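Local structure of VP4 protein (Tellina virus 1, 3P06) at residues Val10-Ser18 with Val183-Ala194. The protein is a viral protease of peptidase family S50 that probably cleaves the birnavirus polyprotein into its final products, caught here as an intramolecular acyl-enzyme. Sequence-based numbering, arbitrary orientation.
With BME (beta-mercaptoethanol), chain F.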
ATOM      1  N   VAL A  10      -2.440   1.822  -5.673  1.00 17.62           N
ATOM      2  CA  VAL A  10      -3.023   2.512  -4.536  1.00 15.86           C
ATOM      3  C   VAL A  10      -1.980   2.599  -3.400  1.00 15.41           C
ATOM      4  O   VAL A  10      -1.347   1.572  -3.037  1.00 13.25           O
ATOM      5  CB  VAL A  10      -4.357   1.803  -4.058  1.00 18.39           C
ATOM      6  CG1 VAL A  10      -4.861   2.414  -2.733  1.00 15.78           C
ATOM      7  CG2 VAL A  10      -5.450   1.911  -5.161  1.00 18.35           C
ATOM      8  N   LEU A  11      -1.794   3.822  -2.895  1.00 14.23           N
ATOM      9  CA  LEU A  11      -0.792   4.092  -1.904  1.00 15.81           C
ATOM     10  C   LEU A  11      -1.217   3.533  -0.519  1.00 15.82           C
ATOM     11  O   LEU A  11      -2.376   3.547  -0.173  1.00 15.49           O
ATOM     12  CB  LEU A  11      -0.632   5.607  -1.753  1.00 15.11           C
ATOM     13  CG  LEU A  11       0.240   6.182  -2.895  1.00 18.70           C
ATOM     14  CD1 LEU A  11       0.135   7.671  -2.822  1.00 18.54           C
ATOM     15  CD2 LEU A  11       1.668   5.719  -2.744  1.00 13.86           C
ATOM     16  N   LEU A  12      -0.258   3.101   0.268  1.00 15.22           N
ATOM     17  CA  LEU A  12      -0.561   2.655   1.631  1.00 14.82           C
ATOM     18  C   LEU A  12       0.570   3.143   2.552  1.00 15.05           C
ATOM     19  O   LEU A  12       1.744   3.063   2.208  1.00 15.78           O
ATOM     20  CB  LEU A  12      -0.724   1.100   1.712  1.00 13.01           C
ATOM     21  CG  LEU A  12       0.529   0.309   1.318  1.00 14.58           C
ATOM     22  CD1 LEU A  12       1.044  -0.443   2.548  1.00 12.74           C
ATOM     23  CD2 LEU A  12       0.268  -0.736   0.160  1.00 12.55           C
ATOM     24  N   PRO A  13       0.207   3.625   3.734  1.00 17.08           N
ATOM     25  CA  PRO A  13       1.215   4.077   4.700  1.00 17.94           C
ATOM     26  C   PRO A  13       1.882   2.916   5.448  1.00 16.43           C
ATOM     27  O   PRO A  13       1.251   1.891   5.683  1.00 16.31           O
ATOM     28  CB  PRO A  13       0.394   4.975   5.670  1.00 19.00           C
ATOM     29  CG  PRO A  13      -0.938   4.334   5.709  1.00 20.63           C
ATOM     30  CD  PRO A  13      -1.171   3.822   4.242  1.00 17.40           C
ATOM     31  N   VAL A  14       3.164   3.066   5.770  1.00 16.40           N
ATOM     32  CA  VAL A  14       3.863   2.116   6.626  1.00 16.63           C
ATOM     33  C   VAL A  14       4.596   2.858   7.716  1.00 17.80           C
ATOM     34  O   VAL A  14       4.928   4.027   7.570  1.00 18.39           O
ATOM     35  CB  VAL A  14       4.895   1.205   5.840  1.00 15.28           C
ATOM     36  CG1 VAL A  14       4.158   0.417   4.817  1.00 14.53           C
ATOM     37  CG2 VAL A  14       6.076   2.099   5.191  1.00 15.92           C
ATOM     38  N   LEU A  15       4.857   2.163   8.810  1.00 18.55           N
ATOM     39  CA  LEU A  15       5.630   2.696   9.924  1.00 21.47           C
ATOM     40  C   LEU A  15       6.905   1.889  10.122  1.00 23.38           C
ATOM     41  O   LEU A  15       6.883   0.694   9.884  1.00 24.06           O
ATOM     42  CB  LEU A  15       4.803   2.634  11.207  1.00 21.78           C
ATOM     43  CG  LEU A  15       3.470   3.396  11.176  1.00 23.25           C
ATOM     44  CD1 LEU A  15       2.822   3.175  12.565  1.00 23.24           C
ATOM     45  CD2 LEU A  15       3.660   4.872  10.924  1.00 18.49           C
HETATM   46  N   MSE A  16       7.997   2.538  10.545  1.00 26.76           N
HETATM   47  CA  MSE A  16       9.314   1.930  10.691  1.00 31.63           C
HETATM   48  C   MSE A  16       9.874   2.310  12.019  1.00 36.39           C
HETATM   49  O   MSE A  16       9.796   3.485  12.417  1.00 37.97           O
HETATM   50  CB  MSE A  16      10.297   2.363   9.597  1.00 32.98           C
HETATM   51  CG  MSE A  16       9.946   1.705   8.263  1.00 38.70           C
HETATM   52 SE   MSE A  16      10.527   2.596   6.596  1.00 61.56          SE
HETATM   53  CE  MSE A  16       9.509   4.277   6.827  1.00 53.63           C
ATOM     54  N   ASP A  17      10.445   1.319  12.699  1.00 38.73           N
ATOM     55  CA  ASP A  17      11.118   1.519  13.971  1.00 45.18           C
ATOM     56  C   ASP A  17      12.656   1.515  13.802  1.00 47.92           C
ATOM     57  O   ASP A  17      13.242   0.518  13.390  1.00 48.02           O
ATOM     58  CB  ASP A  17      10.713   0.407  14.916  1.00 45.20           C
ATOM     59  CG  ASP A  17      10.731   0.829  16.335  1.00 54.64           C
ATOM     60  OD1 ASP A  17      11.696   1.536  16.775  1.00 59.84           O
ATOM     61  OD2 ASP A  17       9.755   0.444  17.041  1.00 62.41           O
ATOM     62  N   SER A  18      13.294   2.636  14.134  1.00 51.51           N
ATOM     63  CA  SER A  18      14.761   2.734  14.222  1.00 55.03           C
ATOM     64  C   SER A  18      15.102   2.865  15.683  1.00 57.87           C
ATOM     65  O   SER A  18      15.638   3.903  16.123  1.00 61.02           O
ATOM     66  CB  SER A  18      15.294   3.965  13.484  1.00 55.60           C
ATOM     67  OG  SER A  18      15.259   5.100  14.349  1.00 59.51           O
ATOM     68  N   VAL A 183       3.310  13.671  -4.193  1.00 19.91           N
ATOM     69  CA  VAL A 183       3.502  13.503  -2.776  1.00 20.50           C
ATOM     70  C   VAL A 183       4.851  12.863  -2.616  1.00 20.11           C
ATOM     71  O   VAL A 183       5.292  12.027  -3.452  1.00 18.16           O
ATOM     72  CB  VAL A 183       2.356  12.633  -2.037  1.00 20.67           C
ATOM     73  CG1 VAL A 183       1.077  13.481  -1.887  1.00 26.58           C
ATOM     74  CG2 VAL A 183       2.010  11.305  -2.768  1.00 17.81           C
ATOM     75  N   THR A 184       5.552  13.242  -1.560  1.00 20.41           N
ATOM     76  CA  THR A 184       6.804  12.556  -1.317  1.00 22.17           C
ATOM     77  C   THR A 184       6.809  11.929   0.099  1.00 22.19           C
ATOM     78  O   THR A 184       6.059  12.376   0.981  1.00 22.56           O
ATOM     79  CB  THR A 184       7.961  13.489  -1.526  1.00 24.83           C
ATOM     80  OG1 THR A 184       7.916  14.464  -0.485  1.00 29.69           O
ATOM     81  CG2 THR A 184       7.835  14.223  -2.880  1.00 25.97           C
ATOM     82  N   PHE A 185       7.654  10.922   0.310  1.00 22.15           N
ATOM     83  CA  PHE A 185       7.698  10.196   1.590  1.00 23.25           C
ATOM     84  C   PHE A 185       9.136   9.948   1.955  1.00 27.85           C
ATOM     85  O   PHE A 185       9.987   9.957   1.056  1.00 29.46           O
ATOM     86  CB  PHE A 185       6.987   8.868   1.456  1.00 20.34           C
ATOM     87  CG  PHE A 185       5.595   8.983   0.977  1.00 19.71           C
ATOM     88  CD1 PHE A 185       4.545   9.318   1.881  1.00 19.81           C
ATOM     89  CD2 PHE A 185       5.305   8.778  -0.371  1.00 15.83           C
ATOM     90  CE1 PHE A 185       3.206   9.459   1.416  1.00 21.57           C
ATOM     91  CE2 PHE A 185       3.953   8.876  -0.836  1.00 15.60           C
ATOM     92  CZ  PHE A 185       2.919   9.234   0.065  1.00 16.76           C
ATOM     93  N   SER A 186       9.426   9.754   3.256  1.00 29.86           N
ATOM     94  CA  SER A 186      10.754   9.360   3.737  1.00 35.53           C
ATOM     95  C   SER A 186      10.972   7.878   3.428  1.00 36.11           C
ATOM     96  O   SER A 186      10.007   7.079   3.344  1.00 32.15           O
ATOM     97  CB  SER A 186      10.875   9.528   5.277  1.00 36.85           C
ATOM     98  OG  SER A 186      11.174  10.873   5.610  1.00 46.89           O
ATOM     99  N   SER A 187      12.230   7.495   3.296  1.00 40.92           N
ATOM    100  CA  SER A 187      12.518   6.074   3.183  1.00 42.93           C
ATOM    101  C   SER A 187      13.209   5.560   4.445  1.00 45.52           C
ATOM    102  O   SER A 187      13.715   6.337   5.241  1.00 48.91           O
ATOM    103  CB  SER A 187      13.370   5.796   1.946  1.00 45.59           C
ATOM    104  OG  SER A 187      14.461   6.706   1.877  1.00 50.55           O
ATOM    105  N   GLY A 188      13.212   4.248   4.629  1.00 45.44           N
ATOM    106  CA  GLY A 188      13.978   3.654   5.709  1.00 48.24           C
ATOM    107  C   GLY A 188      14.548   2.321   5.293  1.00 49.37           C
ATOM    108  O   GLY A 188      14.160   1.731   4.272  1.00 47.74           O
ATOM    109  N   LYS A 189      15.464   1.818   6.094  1.00 52.42           N
ATOM    110  CA  LYS A 189      15.984   0.506   5.817  1.00 53.58           C
ATOM    111  C   LYS A 189      15.420  -0.473   6.872  1.00 51.05           C
ATOM    112  O   LYS A 189      15.721  -1.689   6.849  1.00 52.10           O
ATOM    113  CB  LYS A 189      17.517   0.555   5.819  1.00 60.37           C
ATOM    114  CG  LYS A 189      18.194  -0.606   5.143  1.00 63.78           C
ATOM    115  CD  LYS A 189      19.672  -0.287   4.901  1.00 73.68           C
ATOM    116  CE  LYS A 189      20.522  -1.513   5.148  1.00 78.92           C
ATOM    117  NZ  LYS A 189      21.966  -1.198   4.914  1.00 89.31           N
ATOM    118  N   ASN A 190      14.612   0.064   7.794  1.00 47.01           N
ATOM    119  CA  ASN A 190      14.164  -0.698   8.968  1.00 45.25           C
ATOM    120  C   ASN A 190      12.926  -1.426   8.502  1.00 37.98           C
ATOM    121  O   ASN A 190      12.279  -0.922   7.620  1.00 36.57           O
ATOM    122  CB  ASN A 190      13.808   0.268  10.127  1.00 46.82           C
ATOM    123  CG  ASN A 190      14.626   1.616  10.105  1.00 54.12           C
ATOM    124  OD1 ASN A 190      14.304   2.611   9.362  1.00 52.45           O
ATOM    125  ND2 ASN A 190      15.632   1.670  10.991  1.00 57.45           N
ATOM    126  N   VAL A 191      12.556  -2.550   9.080  1.00 33.48           N
ATOM    127  CA  VAL A 191      11.263  -3.202   8.735  1.00 27.59           C
ATOM    128  C   VAL A 191      10.037  -2.265   8.549  1.00 25.35           C
ATOM    129  O   VAL A 191       9.719  -1.462   9.430  1.00 24.81           O
ATOM    130  CB  VAL A 191      10.938  -4.325   9.770  1.00 29.31           C
ATOM    131  CG1 VAL A 191       9.527  -4.925   9.530  1.00 24.76           C
ATOM    132  CG2 VAL A 191      12.127  -5.403   9.824  1.00 29.17           C
ATOM    133  N   ALA A 192       9.326  -2.369   7.413  1.00 23.62           N
ATOM    134  CA  ALA A 192       8.135  -1.535   7.192  1.00 21.55           C
ATOM    135  C   ALA A 192       6.921  -2.290   7.607  1.00 22.08           C
ATOM    136  O   ALA A 192       6.633  -3.361   7.065  1.00 20.92           O
ATOM    137  CB  ALA A 192       7.991  -1.095   5.692  1.00 20.61           C
ATOM    138  N   GLN A 193       6.213  -1.734   8.588  1.00 22.33           N
ATOM    139  CA  GLN A 193       4.995  -2.356   9.157  1.00 24.48           C
ATOM    140  C   GLN A 193       3.776  -1.739   8.501  1.00 24.11           C
ATOM    141  O   GLN A 193       3.435  -0.567   8.760  1.00 22.40           O
ATOM    142  CB  GLN A 193       4.944  -2.190  10.711  1.00 25.55           C
ATOM    143  CG  GLN A 193       6.333  -2.425  11.348  1.00 28.28           C
ATOM    144  CD  GLN A 193       6.392  -2.232  12.865  1.00 36.52           C
ATOM    145  OE1 GLN A 193       5.379  -2.367  13.577  1.00 40.62           O
ATOM    146  NE2 GLN A 193       7.583  -1.928  13.368  1.00 37.94           N
ATOM    147  N   ALA A 194       3.120  -2.563   7.678  1.00 25.94           N
ATOM    148  CA  ALA A 194       1.953  -2.178   6.873  1.00 27.77           C
ATOM    149  C   ALA A 194       0.728  -2.754   7.558  1.00 33.06           C
ATOM    150  O   ALA A 194       0.834  -3.630   8.408  0.65 34.65           O
ATOM    151  CB  ALA A 194       2.059  -2.825   5.471  1.00 26.67           C
TER
HETATM  152  C1  BME F 104      10.543   3.403   1.321  1.00 49.16           C
HETATM  153  C2  BME F 104       9.305   3.669   2.213  1.00 45.62           C
HETATM  154  O1  BME F 104      11.814   3.343   2.017  1.00 50.38           O
HETATM  155  S2  BME F 104       8.624   5.358   1.798  1.00 39.02           S
HETATM  156  O   HOH W   1      10.210  -1.242  12.032  1.00 10.00           O
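Substrate recognition by beta addition is seen here in cis: the protein's own C-terminal residues 192-194 lie in the active site as the acyl part of an acyl-enzyme, running antiparallel to strand 10-18. Leu15 and Gln193 form a hydrogen-bonded antiparallel pair, Leu15 N giving to Gln193 O at 3.1 Å and Gln193 N to Leu15 O at 2.8 Å. The second bond is nearly straight, 170° at the hydrogen, and lies in the carbonyl plane. The pairing aligns the peptide with the strand, and just beyond it Ala194 C is bonded to OG of Ser102, the predicted nucleophile. Ala194 CB lies 3.9 Å from both Leu12 CD1 and Val14 CG1, two side chains on the same side of strand 10-18. The other branch of Val14, CG2, meets Ala192 CB at 3.8 Å. Farther out a water joins Asp17 N, Val191 O and Gln193 NE2, carrying the pairing on where direct bonds stop. In Met16, present as selenomethionine, CG lies anti to the carbonyl carbon (chi1 -73°), 3.4 Å from Val191 O, and the selenium rests 3.7 Å from Gly188 N, while Leu11 CD1 touches Val183 CG2 tip to tip and the edge of the Phe185 ring. Strand 192-193 fits between strands 9-18 and 98-99, with Leu15 against Leu144 of helix 138-149, Leu12 against Ala106 of helix 104-111, and Ala192 against Phe27 of strand 21-31.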